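Local coordinates for XC6422 protein (Xanthomonas campestris, PDB 2FUK) that has a small, lidless alpha/beta-hydrolase fold and probably acts as a serine hydrolase, on a substrate not identified here, at residues 22-27 against 71-76; 159-164 against 206-211; 124-129 against 147-152. All coordinates share one frame; numbering follows the deposited sequence.

Contact 1. Residues 22-27 against 71-76; sequences LDVAVD and TVVRFN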
ATOM      1  N   LEU A  22     -13.473  20.164 -16.703  1.00  8.89           N
ATOM      2  CA  LEU A  22     -13.042  18.783 -16.501  1.00  7.73           C
ATOM      3  C   LEU A  22     -12.756  18.584 -15.016  1.00  7.81           C
ATOM      4  O   LEU A  22     -12.050  19.387 -14.400  1.00  8.90           O
ATOM      5  CB  LEU A  22     -11.766  18.480 -17.307  1.00  7.23           C
ATOM      6  CG  LEU A  22     -11.835  18.386 -18.833  1.00  5.61           C
ATOM      7  CD1 LEU A  22     -10.420  18.262 -19.416  1.00  6.93           C
ATOM      8  CD2 LEU A  22     -12.685  17.195 -19.240  1.00  7.20           C
ATOM      9  N   ASP A  23     -13.318  17.527 -14.437  1.00  7.23           N
ATOM     10  CA  ASP A  23     -13.086  17.214 -13.030  1.00  7.87           C
ATOM     11  C   ASP A  23     -11.677  16.665 -12.921  1.00  7.00           C
ATOM     12  O   ASP A  23     -11.305  15.744 -13.658  1.00  7.40           O
ATOM     13  CB  ASP A  23     -14.052  16.140 -12.544  1.00  8.05           C
ATOM     14  CG  ASP A  23     -15.492  16.576 -12.612  1.00  9.48           C
ATOM     15  OD1 ASP A  23     -16.355  15.684 -12.667  1.00 11.42           O
ATOM     16  OD2 ASP A  23     -15.763  17.799 -12.591  1.00  9.93           O
ATOM     17  N   VAL A  24     -10.900  17.221 -11.999  1.00  7.40           N
ATOM     18  CA  VAL A  24      -9.524  16.797 -11.806  1.00  7.80           C
ATOM     19  C   VAL A  24      -9.226  16.535 -10.334  1.00  7.74           C
ATOM     20  O   VAL A  24      -9.802  17.167  -9.452  1.00  8.25           O
ATOM     21  CB  VAL A  24      -8.552  17.885 -12.341  1.00  7.03           C
ATOM     22  CG1 VAL A  24      -7.108  17.532 -12.018  1.00  9.85           C
ATOM     23  CG2 VAL A  24      -8.724  18.022 -13.844  1.00  6.55           C
ATOM     24  N   ALA A  25      -8.341  15.581 -10.074  1.00  7.47           N
ATOM     25  CA  ALA A  25      -7.937  15.276  -8.708  1.00  8.41           C
ATOM     26  C   ALA A  25      -6.430  15.083  -8.727  1.00  8.28           C
ATOM     27  O   ALA A  25      -5.907  14.354  -9.564  1.00 10.13           O
ATOM     28  CB  ALA A  25      -8.628  14.012  -8.211  1.00  9.45           C
ATOM     29  N   VAL A  26      -5.736  15.756  -7.818  1.00  8.43           N
ATOM     30  CA  VAL A  26      -4.287  15.643  -7.724  1.00  7.69           C
ATOM     31  C   VAL A  26      -3.965  14.984  -6.394  1.00  9.57           C
ATOM     32  O   VAL A  26      -4.329  15.504  -5.337  1.00 11.15           O
ATOM     33  CB  VAL A  26      -3.607  17.027  -7.776  1.00  8.72           C
ATOM     34  CG1 VAL A  26      -2.100  16.872  -7.645  1.00 10.02           C
ATOM     35  CG2 VAL A  26      -3.965  17.731  -9.087  1.00  9.25           C
ATOM     36  N   ASP A  27      -3.313  13.824  -6.450  1.00  8.57           N
ATOM     37  CA  ASP A  27      -2.933  13.099  -5.237  1.00 10.37           C
ATOM     38  C   ASP A  27      -1.419  13.226  -5.057  1.00 10.23           C
ATOM     39  O   ASP A  27      -0.649  12.815  -5.928  1.00  9.70           O
ATOM     40  CB  ASP A  27      -3.280  11.603  -5.335  1.00 10.84           C
ATOM     41  CG  ASP A  27      -4.670  11.333  -5.903  1.00 13.36           C
ATOM     42  OD1 ASP A  27      -5.649  11.978  -5.472  1.00 12.06           O
ATOM     43  OD2 ASP A  27      -4.777  10.443  -6.778  1.00 14.01           O
ATOM     44  N   THR A  71       3.710  12.098  -8.075  1.00  7.15           N
ATOM     45  CA  THR A  71       2.481  12.873  -7.892  1.00  7.65           C
ATOM     46  C   THR A  71       1.531  12.380  -8.983  1.00  7.86           C
ATOM     47  O   THR A  71       1.919  12.267 -10.149  1.00  7.35           O
ATOM     48  CB  THR A  71       2.727  14.385  -8.083  1.00  7.86           C
ATOM     49  OG1 THR A  71       3.662  14.841  -7.099  1.00 10.56           O
ATOM     50  CG2 THR A  71       1.421  15.173  -7.941  1.00  8.94           C
ATOM     51  N   VAL A  72       0.290  12.090  -8.615  1.00  7.19           N
ATOM     52  CA  VAL A  72      -0.647  11.564  -9.594  1.00  7.90           C
ATOM     53  C   VAL A  72      -1.869  12.427  -9.842  1.00  8.55           C
ATOM     54  O   VAL A  72      -2.454  12.981  -8.917  1.00  9.33           O
ATOM     55  CB  VAL A  72      -1.106  10.141  -9.199  1.00  9.22           C
ATOM     56  CG1 VAL A  72       0.104   9.232  -9.079  1.00 10.16           C
ATOM     57  CG2 VAL A  72      -1.854  10.171  -7.887  1.00 14.53           C
ATOM     58  N   VAL A  73      -2.237  12.538 -11.111  1.00  6.89           N
ATOM     59  CA  VAL A  73      -3.400  13.319 -11.505  1.00  6.22           C
ATOM     60  C   VAL A  73      -4.444  12.401 -12.120  1.00  6.98           C
ATOM     61  O   VAL A  73      -4.137  11.621 -13.019  1.00  6.31           O
ATOM     62  CB  VAL A  73      -3.024  14.397 -12.547  1.00  5.93           C
ATOM     63  CG1 VAL A  73      -4.277  15.142 -13.009  1.00  7.00           C
ATOM     64  CG2 VAL A  73      -2.024  15.370 -11.946  1.00  8.76           C
ATOM     65  N   ARG A  74      -5.667  12.488 -11.610  1.00  5.40           N
ATOM     66  CA  ARG A  74      -6.784  11.717 -12.131  1.00  5.50           C
ATOM     67  C   ARG A  74      -7.772  12.746 -12.665  1.00  4.77           C
ATOM     68  O   ARG A  74      -7.746  13.909 -12.251  1.00  5.56           O
ATOM     69  CB  ARG A  74      -7.445  10.892 -11.023  1.00  5.00           C
ATOM     70  CG  ARG A  74      -6.601   9.727 -10.536  1.00  5.97           C
ATOM     71  CD  ARG A  74      -7.275   9.023  -9.370  1.00  8.94           C
ATOM     72  NE  ARG A  74      -7.245   9.834  -8.157  1.00  8.97           N
ATOM     73  CZ  ARG A  74      -8.320  10.250  -7.489  1.00  8.55           C
ATOM     74  NH1 ARG A  74      -8.169  10.982  -6.395  1.00 10.27           N
ATOM     75  NH2 ARG A  74      -9.542   9.939  -7.910  1.00 10.77           N
ATOM     76  N   PHE A  75      -8.629  12.337 -13.590  1.00  6.56           N
ATOM     77  CA  PHE A  75      -9.609  13.267 -14.130  1.00  6.33           C
ATOM     78  C   PHE A  75     -10.730  12.532 -14.841  1.00  7.25           C
ATOM     79  O   PHE A  75     -10.576  11.380 -15.262  1.00  7.80           O
ATOM     80  CB  PHE A  75      -8.927  14.269 -15.084  1.00  7.60           C
ATOM     81  CG  PHE A  75      -8.593  13.705 -16.442  1.00  5.78           C
ATOM     82  CD1 PHE A  75      -9.450  13.902 -17.522  1.00  5.95           C
ATOM     83  CD2 PHE A  75      -7.410  12.997 -16.645  1.00  4.28           C
ATOM     84  CE1 PHE A  75      -9.136  13.405 -18.789  1.00  5.12           C
ATOM     85  CE2 PHE A  75      -7.085  12.496 -17.899  1.00  7.06           C
ATOM     86  CZ  PHE A  75      -7.948  12.700 -18.978  1.00  6.56           C
ATOM     87  N   ASN A  76     -11.871  13.201 -14.949  1.00  6.07           N
ATOM     88  CA  ASN A  76     -13.015  12.627 -15.627  1.00  7.12           C
ATOM     89  C   ASN A  76     -13.054  13.085 -17.078  1.00  6.97           C
ATOM     90  O   ASN A  76     -12.926  14.274 -17.364  1.00  6.34           O
ATOM     91  CB  ASN A  76     -14.315  13.045 -14.933  1.00  8.56           C
ATOM     92  CG  ASN A  76     -14.575  12.263 -13.668  1.00  8.24           C
ATOM     93  OD1 ASN A  76     -14.135  11.128 -13.540  1.00  8.49           O
ATOM     94  ND2 ASN A  76     -15.313  12.859 -12.734  1.00  7.90           N
TER

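Contact 2. Residues 159-164 against 206-211; sequences LVIQGD and GALQHG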
ATOM      1  N   LEU A 159       4.742  -0.330 -20.244  1.00  7.12           N
ATOM      2  CA  LEU A 159       4.349  -1.501 -19.473  1.00  6.76           C
ATOM      3  C   LEU A 159       2.887  -1.861 -19.706  1.00  5.56           C
ATOM      4  O   LEU A 159       2.016  -0.993 -19.654  1.00  8.23           O
ATOM      5  CB  LEU A 159       4.566  -1.236 -17.980  1.00  6.87           C
ATOM      6  CG  LEU A 159       4.022  -2.258 -16.978  1.00  7.82           C
ATOM      7  CD1 LEU A 159       4.771  -3.574 -17.103  1.00 10.11           C
ATOM      8  CD2 LEU A 159       4.171  -1.700 -15.568  1.00  9.28           C
ATOM      9  N   VAL A 160       2.635  -3.141 -19.967  1.00  6.37           N
ATOM     10  CA  VAL A 160       1.281  -3.637 -20.182  1.00  6.21           C
ATOM     11  C   VAL A 160       0.966  -4.695 -19.126  1.00  7.53           C
ATOM     12  O   VAL A 160       1.761  -5.608 -18.892  1.00  6.69           O
ATOM     13  CB  VAL A 160       1.118  -4.281 -21.581  1.00  6.84           C
ATOM     14  CG1 VAL A 160      -0.255  -4.950 -21.686  1.00  9.18           C
ATOM     15  CG2 VAL A 160       1.261  -3.225 -22.662  1.00  6.33           C
ATOM     16  N   ILE A 161      -0.185  -4.553 -18.477  1.00  6.66           N
ATOM     17  CA  ILE A 161      -0.631  -5.504 -17.468  1.00  7.54           C
ATOM     18  C   ILE A 161      -1.985  -6.037 -17.914  1.00  7.65           C
ATOM     19  O   ILE A 161      -2.910  -5.268 -18.184  1.00  7.87           O
ATOM     20  CB  ILE A 161      -0.756  -4.833 -16.088  1.00  7.39           C
ATOM     21  CG1 ILE A 161       0.625  -4.334 -15.654  1.00  9.94           C
ATOM     22  CG2 ILE A 161      -1.332  -5.817 -15.073  1.00  8.24           C
ATOM     23  CD1 ILE A 161       0.614  -3.480 -14.421  1.00 11.23           C
ATOM     24  N   GLN A 162      -2.097  -7.358 -17.997  1.00  6.85           N
ATOM     25  CA  GLN A 162      -3.333  -7.971 -18.452  1.00  8.06           C
ATOM     26  C   GLN A 162      -3.823  -9.130 -17.596  1.00  9.10           C
ATOM     27  O   GLN A 162      -3.062 -10.040 -17.284  1.00 10.17           O
ATOM     28  CB  GLN A 162      -3.143  -8.465 -19.891  1.00  8.17           C
ATOM     29  CG  GLN A 162      -4.336  -9.230 -20.456  1.00  8.50           C
ATOM     30  CD  GLN A 162      -5.545  -8.339 -20.633  1.00  8.65           C
ATOM     31  OE1 GLN A 162      -6.669  -8.705 -20.275  1.00 10.67           O
ATOM     32  NE2 GLN A 162      -5.324  -7.167 -21.197  1.00  5.50           N
ATOM     33  N   GLY A 163      -5.099  -9.095 -17.224  1.00  9.71           N
ATOM     34  CA  GLY A 163      -5.654 -10.194 -16.453  1.00  9.55           C
ATOM     35  C   GLY A 163      -5.910 -11.329 -17.427  1.00 10.81           C
ATOM     36  O   GLY A 163      -6.523 -11.121 -18.470  1.00 10.36           O
ATOM     37  N   ASP A 164      -5.442 -12.529 -17.106  1.00 10.86           N
ATOM     38  CA  ASP A 164      -5.629 -13.656 -18.008  1.00 12.48           C
ATOM     39  C   ASP A 164      -6.991 -14.332 -17.980  1.00 12.66           C
ATOM     40  O   ASP A 164      -7.210 -15.315 -18.689  1.00 14.80           O
ATOM     41  CB  ASP A 164      -4.526 -14.687 -17.786  1.00 12.72           C
ATOM     42  CG  ASP A 164      -3.498 -14.668 -18.894  1.00 15.69           C
ATOM     43  OD1 ASP A 164      -2.310 -14.891 -18.602  1.00 16.66           O
ATOM     44  OD2 ASP A 164      -3.882 -14.443 -20.066  1.00 17.14           O
ATOM     45  N   GLY A 206       1.554  -4.554  -7.024  1.00  8.69           N
ATOM     46  CA  GLY A 206       2.887  -5.123  -7.105  1.00 10.93           C
ATOM     47  C   GLY A 206       3.434  -5.195  -8.518  1.00 10.24           C
ATOM     48  O   GLY A 206       4.606  -4.899  -8.758  1.00 11.23           O
ATOM     49  N   ALA A 207       2.582  -5.591  -9.459  1.00  9.97           N
ATOM     50  CA  ALA A 207       2.995  -5.706 -10.848  1.00  9.30           C
ATOM     51  C   ALA A 207       3.400  -4.352 -11.409  1.00 10.09           C
ATOM     52  O   ALA A 207       4.377  -4.248 -12.147  1.00 10.37           O
ATOM     53  CB  ALA A 207       1.871  -6.303 -11.685  1.00 11.41           C
ATOM     54  N   LEU A 208       2.642  -3.319 -11.059  1.00  8.43           N
ATOM     55  CA  LEU A 208       2.919  -1.969 -11.539  1.00  8.38           C
ATOM     56  C   LEU A 208       4.226  -1.447 -10.968  1.00  9.03           C
ATOM     57  O   LEU A 208       5.074  -0.925 -11.691  1.00  9.22           O
ATOM     58  CB  LEU A 208       1.785  -1.018 -11.137  1.00 10.30           C
ATOM     59  CG  LEU A 208       0.439  -1.114 -11.858  1.00 12.57           C
ATOM     60  CD1 LEU A 208      -0.610  -0.322 -11.080  1.00 13.89           C
ATOM     61  CD2 LEU A 208       0.569  -0.572 -13.281  1.00 12.89           C
ATOM     62  N   GLN A 209       4.387  -1.600  -9.658  1.00  8.88           N
ATOM     63  CA  GLN A 209       5.584  -1.113  -8.993  1.00  8.98           C
ATOM     64  C   GLN A 209       6.839  -1.832  -9.462  1.00 10.01           C
ATOM     65  O   GLN A 209       7.857  -1.198  -9.746  1.00 10.50           O
ATOM     66  CB  GLN A 209       5.407  -1.207  -7.474  1.00  8.30           C
ATOM     67  CG  GLN A 209       4.433  -0.151  -6.966  1.00  8.96           C
ATOM     68  CD  GLN A 209       4.157  -0.199  -5.474  1.00  8.53           C
ATOM     69  OE1 GLN A 209       3.607   0.750  -4.916  1.00 10.01           O
ATOM     70  NE2 GLN A 209       4.521  -1.301  -4.824  1.00  8.78           N
ATOM     71  N   HIS A 210       6.777  -3.151  -9.572  1.00 10.53           N
ATOM     72  CA  HIS A 210       7.952  -3.876 -10.031  1.00 11.41           C
ATOM     73  C   HIS A 210       8.229  -3.565 -11.495  1.00 11.56           C
ATOM     74  O   HIS A 210       9.389  -3.504 -11.920  1.00 12.72           O
ATOM     75  CB  HIS A 210       7.756  -5.379  -9.866  1.00 13.83           C
ATOM     76  CG  HIS A 210       8.943  -6.179 -10.295  1.00 19.78           C
ATOM     77  ND1 HIS A 210      10.144  -6.144  -9.619  1.00 20.90           N
ATOM     78  CD2 HIS A 210       9.131  -6.999 -11.356  1.00 21.32           C
ATOM     79  CE1 HIS A 210      11.021  -6.908 -10.243  1.00 21.40           C
ATOM     80  NE2 HIS A 210      10.431  -7.437 -11.303  1.00 23.50           N
ATOM     81  N   GLY A 211       7.165  -3.361 -12.267  1.00 10.01           N
ATOM     82  CA  GLY A 211       7.329  -3.076 -13.677  1.00  9.94           C
ATOM     83  C   GLY A 211       7.957  -1.736 -14.006  1.00  8.21           C
ATOM     84  O   GLY A 211       8.697  -1.622 -14.983  1.00 10.37           O
TER

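Contact 3. Residues 124-129 against 147-152; sequences VSLRAA and WDFSDV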
ATOM      1  N   VAL A 124      -7.048   5.529 -24.926  1.00  7.87           N
ATOM      2  CA  VAL A 124      -6.862   6.971 -25.078  1.00  7.19           C
ATOM      3  C   VAL A 124      -5.427   7.422 -24.818  1.00  7.52           C
ATOM      4  O   VAL A 124      -4.896   8.255 -25.558  1.00  7.63           O
ATOM      5  CB  VAL A 124      -7.821   7.768 -24.148  1.00  6.79           C
ATOM      6  CG1 VAL A 124      -7.532   9.267 -24.248  1.00  6.69           C
ATOM      7  CG2 VAL A 124      -9.255   7.503 -24.549  1.00  8.76           C
ATOM      8  N   SER A 125      -4.792   6.895 -23.773  1.00  6.24           N
ATOM      9  CA  SER A 125      -3.425   7.304 -23.489  1.00  7.06           C
ATOM     10  C   SER A 125      -2.434   6.777 -24.522  1.00  7.48           C
ATOM     11  O   SER A 125      -1.475   7.460 -24.859  1.00  7.74           O
ATOM     12  CB  SER A 125      -3.007   6.893 -22.070  1.00  6.18           C
ATOM     13  OG  SER A 125      -3.205   5.521 -21.814  1.00  6.74           O
ATOM     14  N   LEU A 126      -2.667   5.572 -25.038  1.00  8.03           N
ATOM     15  CA  LEU A 126      -1.772   5.014 -26.048  1.00  7.85           C
ATOM     16  C   LEU A 126      -1.888   5.825 -27.345  1.00  8.98           C
ATOM     17  O   LEU A 126      -0.883   6.180 -27.965  1.00  9.25           O
ATOM     18  CB  LEU A 126      -2.115   3.541 -26.316  1.00  9.27           C
ATOM     19  CG  LEU A 126      -1.273   2.850 -27.390  1.00 10.44           C
ATOM     20  CD1 LEU A 126       0.199   2.900 -27.012  1.00 11.66           C
ATOM     21  CD2 LEU A 126      -1.733   1.409 -27.558  1.00 12.35           C
ATOM     22  N   ARG A 127      -3.119   6.128 -27.744  1.00  8.72           N
ATOM     23  CA  ARG A 127      -3.341   6.907 -28.955  1.00  9.07           C
ATOM     24  C   ARG A 127      -2.758   8.308 -28.801  1.00  8.59           C
ATOM     25  O   ARG A 127      -2.288   8.899 -29.769  1.00 10.38           O
ATOM     26  CB  ARG A 127      -4.840   6.993 -29.269  1.00 10.44           C
ATOM     27  CG  ARG A 127      -5.432   5.705 -29.863  1.00 13.00           C
ATOM     28  CD  ARG A 127      -6.040   5.975 -31.236  1.00 13.95           C
ATOM     29  NE  ARG A 127      -5.038   6.418 -32.199  1.00 16.74           N
ATOM     30  CZ  ARG A 127      -4.369   5.620 -33.029  1.00 16.90           C
ATOM     31  NH1 ARG A 127      -4.588   4.310 -33.031  1.00 16.89           N
ATOM     32  NH2 ARG A 127      -3.472   6.135 -33.860  1.00 18.03           N
ATOM     33  N   ALA A 128      -2.781   8.835 -27.582  1.00  8.92           N
ATOM     34  CA  ALA A 128      -2.259  10.173 -27.339  1.00  7.99           C
ATOM     35  C   ALA A 128      -0.754  10.211 -27.097  1.00  8.20           C
ATOM     36  O   ALA A 128      -0.167  11.287 -26.997  1.00  7.83           O
ATOM     37  CB  ALA A 128      -2.999  10.813 -26.159  1.00  8.95           C
ATOM     38  N   ALA A 129      -0.126   9.043 -27.019  1.00  8.40           N
ATOM     39  CA  ALA A 129       1.310   8.976 -26.757  1.00 10.08           C
ATOM     40  C   ALA A 129       2.170   9.744 -27.760  1.00 10.63           C
ATOM     41  O   ALA A 129       3.096  10.450 -27.366  1.00 11.46           O
ATOM     42  CB  ALA A 129       1.760   7.519 -26.692  1.00 10.16           C
ATOM     43  N   TRP A 147     -10.802  -1.599 -30.194  1.00 22.59           N
ATOM     44  CA  TRP A 147     -10.368  -0.265 -30.607  1.00 21.34           C
ATOM     45  C   TRP A 147      -9.173  -0.364 -31.556  1.00 21.70           C
ATOM     46  O   TRP A 147      -8.476  -1.384 -31.594  1.00 22.72           O
ATOM     47  CB  TRP A 147      -9.976   0.576 -29.389  1.00 20.79           C
ATOM     48  CG  TRP A 147     -11.091   0.816 -28.414  1.00 20.46           C
ATOM     49  CD1 TRP A 147     -11.300   0.166 -27.234  1.00 20.62           C
ATOM     50  CD2 TRP A 147     -12.146   1.777 -28.535  1.00 19.57           C
ATOM     51  NE1 TRP A 147     -12.417   0.665 -26.604  1.00 20.89           N
ATOM     52  CE2 TRP A 147     -12.958   1.654 -27.383  1.00 20.65           C
ATOM     53  CE3 TRP A 147     -12.486   2.732 -29.504  1.00 19.93           C
ATOM     54  CZ2 TRP A 147     -14.090   2.449 -27.174  1.00 18.91           C
ATOM     55  CZ3 TRP A 147     -13.616   3.526 -29.295  1.00 20.49           C
ATOM     56  CH2 TRP A 147     -14.402   3.377 -28.136  1.00 19.88           C
ATOM     57  N   ASP A 148      -8.922   0.702 -32.312  1.00 21.57           N
ATOM     58  CA  ASP A 148      -7.818   0.702 -33.260  1.00 20.85           C
ATOM     59  C   ASP A 148      -6.510   1.202 -32.660  1.00 19.65           C
ATOM     60  O   ASP A 148      -6.409   2.366 -32.267  1.00 20.87           O
ATOM     61  CB  ASP A 148      -8.178   1.547 -34.478  1.00 22.54           C
ATOM     62  CG  ASP A 148      -7.017   1.720 -35.416  1.00 23.96           C
ATOM     63  OD1 ASP A 148      -6.384   0.694 -35.763  1.00 23.84           O
ATOM     64  OD2 ASP A 148      -6.742   2.878 -35.810  1.00 27.27           O
ATOM     65  N   PHE A 149      -5.510   0.316 -32.610  1.00 18.88           N
ATOM     66  CA  PHE A 149      -4.185   0.636 -32.063  1.00 17.41           C
ATOM     67  C   PHE A 149      -3.132   0.829 -33.148  1.00 17.66           C
ATOM     68  O   PHE A 149      -1.932   0.848 -32.861  1.00 17.33           O
ATOM     69  CB  PHE A 149      -3.698  -0.485 -31.134  1.00 17.77           C
ATOM     70  CG  PHE A 149      -4.524  -0.660 -29.885  1.00 17.44           C
ATOM     71  CD1 PHE A 149      -4.406  -1.825 -29.134  1.00 19.19           C
ATOM     72  CD2 PHE A 149      -5.419   0.318 -29.463  1.00 20.01           C
ATOM     73  CE1 PHE A 149      -5.170  -2.018 -27.976  1.00 18.93           C
ATOM     74  CE2 PHE A 149      -6.191   0.134 -28.305  1.00 19.59           C
ATOM     75  CZ  PHE A 149      -6.064  -1.036 -27.565  1.00 18.20           C
ATOM     76  N   SER A 150      -3.567   0.957 -34.396  1.00 17.96           N
ATOM     77  CA  SER A 150      -2.621   1.137 -35.490  1.00 18.09           C
ATOM     78  C   SER A 150      -2.026   2.539 -35.510  1.00 18.22           C
ATOM     79  O   SER A 150      -2.645   3.503 -35.067  1.00 18.17           O
ATOM     80  CB  SER A 150      -3.288   0.826 -36.837  1.00 18.18           C
ATOM     81  OG  SER A 150      -4.436   1.621 -37.054  1.00 20.32           O
ATOM     82  N   ASP A 151      -0.802   2.641 -36.008  1.00 18.87           N
ATOM     83  CA  ASP A 151      -0.112   3.921 -36.094  1.00 20.28           C
ATOM     84  C   ASP A 151      -0.024   4.663 -34.753  1.00 19.65           C
ATOM     85  O   ASP A 151      -0.303   5.861 -34.670  1.00 20.93           O
ATOM     86  CB  ASP A 151      -0.786   4.816 -37.144  1.00 22.42           C
ATOM     87  CG  ASP A 151       0.113   5.952 -37.609  1.00 25.48           C
ATOM     88  OD1 ASP A 151      -0.302   6.732 -38.499  1.00 26.32           O
ATOM     89  OD2 ASP A 151       1.243   6.066 -37.086  1.00 27.04           O
ATOM     90  N   VAL A 152       0.346   3.939 -33.703  1.00 19.10           N
ATOM     91  CA  VAL A 152       0.530   4.534 -32.385  1.00 17.25           C
ATOM     92  C   VAL A 152       2.036   4.576 -32.148  1.00 16.70           C
ATOM     93  O   VAL A 152       2.780   3.754 -32.695  1.00 15.51           O
ATOM     94  CB  VAL A 152      -0.146   3.701 -31.275  1.00 18.03           C
ATOM     95  CG1 VAL A 152       0.278   4.208 -29.915  1.00 20.00           C
ATOM     96  CG2 VAL A 152      -1.652   3.797 -31.397  1.00 18.56           C
TER

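Contact 1. Residues 22-27 against 71-76
Strands 22-27 and 71-75 run antiparallel, with axes 4.5 Å apart at closest approach and N-to-C directions 158° apart. Ala25 with Arg74 and Asp27 with Val72 are hydrogen-bonded pairs. Val24 with Phe75 and Val26 with Val73 are the non-hydrogen-bonded pairs between and beside them. A further backbone bond runs from Asn76 N to Asp23 O.

The two faces of the sheet differ in character. Val24, Val26, Val73 and Phe75 share an apolar face, covered by helix 92-107. There CG1 of Val24 meets CG1 of Val73 at 3.8 Å, and the side chains of Val26 and Val73 run alongside each other in the same direction. The other face carries Ala25, Asp27, Val72 and Arg74. Arg74 bends at chi3 (-71°), which turns its guanidinium along the sheet to the Asp27 carboxylate. It binds side-on: NE gives a bond to Asp27 OD2 and NH1 one to Asp27 OD1, each 2.9 Å. Both oxygens use their syn lone pairs, and the two flat groups are only 16° from coplanar. CB of Ala25 lies over one guanidinium face, 3.6 Å from Arg74 NH1. Arg74 NH2 bonds to the carbonyl of Met53. Next to the Asn76 backbone bond, Asn76 ND2 reaches the anti lone pair of Asp23 OD1 at 3.0 Å, while Asp23 OD2 bonds to Thr82 and Asn76 OD1 to the backbone of Met53.

The fork between Asp27 and Arg74 fixes the guanidinium's rotation and satisfies both carboxylate oxygens of a buried aspartate. The paired charges would probably keep Asp27 ionised, and the bond to Met53 ties the same arginine to the loop before helix 56-66.

Contact 2. Residues 159-164 against 206-211
This is an apolar strand-to-helix contact in the C-terminal half of the alpha/beta-hydrolase fold. Strand 158-163 belongs to the parallel part of the central sheet, and helix 201-212 packs against one side of it. The axes of the two segments come within 9.6 Å, and their directions are 161° apart, so the helix runs nearly antiparallel to the strand. No hydrogen bond crosses the contact.

Alternate residues of the strand, Leu159 and Ile161, direct their side chains toward the helix. They meet Ala207, Leu208 and Gly211. Ile161 extends its CG1 branch (chi2 171°), which carries CD1 out to the helix. That methyl lies 4.1 Å from Ala207 CB. Its modelled approach to Leu208 is too close to be relied on. Leu204 and Met190 also touch Ile161, and Trp215 and Val212 touch Leu159. The contact is therefore part of a larger apolar layer between sheet and helix.

With chi1 at 171° the Leu159 side chain swings away from its own N, and CD2 is the methyl that meets the helix backbone. Gly211 has no side chain there, and Leu159 CD2 packs directly on Gly211 CA at 3.9 Å.

Contact 3. Residues 124-129 against 147-152
Arg127 leaves helix 120-132 with chi1 at -76° and then bends at chi2 (-121°) and chi3 (63°), which brings its guanidinium over to the carbonyls of Asp148 and Ser150. NH1 bonds to Asp148 O at 2.8 Å, a bent bond whose donor lies above the carbonyl plane. NH1 and NH2 together grip Ser150 O end-on, at 2.9 Å and 3.0 Å respectively. That oxygen lies in the guanidinium plane. One face of the guanidinium is packed by Val152 CG2, 3.4 Å from Arg127 NH1.

The loop has its own polar turn. Asp148 OD1 accepts from Ser150 N at 3.1 Å, forming an Asx turn, and also bonds to Ser150 OG. Arg127 NH1 serves both carbonyls across this turn. Asp148 OD2 makes a long salt bridge to that nitrogen, with no N-H pointing at it. In the alpha/beta-hydrolase fold, helix 120-132 begins within the probable nucleophile elbow, right after Ser119, and 147-152 lies in the loop between strands 136-140 and 158-163.

Beside the arginine's bonds, Leu126 makes the apolar part. Its CD2 sits over one face of the Phe149 ring, nearer the ring's margin than its centre and 4.2 Å from Phe149 CG. Val152 is a neighbour too, but its modelled approach to Leu126 is too close to weigh. Trp177 meets the Phe149 ring at an inclined angle, and Pro154 adds to the cover of Leu126.

Overall arrangement
Contacts 1 and 2 both reach the same central sheet but lie on opposite sides of the chain's centre. Their centres are about 22 Å apart and their nearest atoms about 10 Å. Contact 3 lies off the sheet, also across the chain's centre from contact 1. Its centre is about 21 Å from that of contact 1 and about 19 Å from that of contact 2. No two contacts touch: the nearest atoms are about 6 Å apart for contacts 1 and 3, and about 7 Å for contacts 2 and 3. The probable triad, Ser119, His195 and Asp166, lies outside all six segments, but Ser119 directly precedes the helix of contact 3 and Asp166 closely follows 159-164 of contact 2.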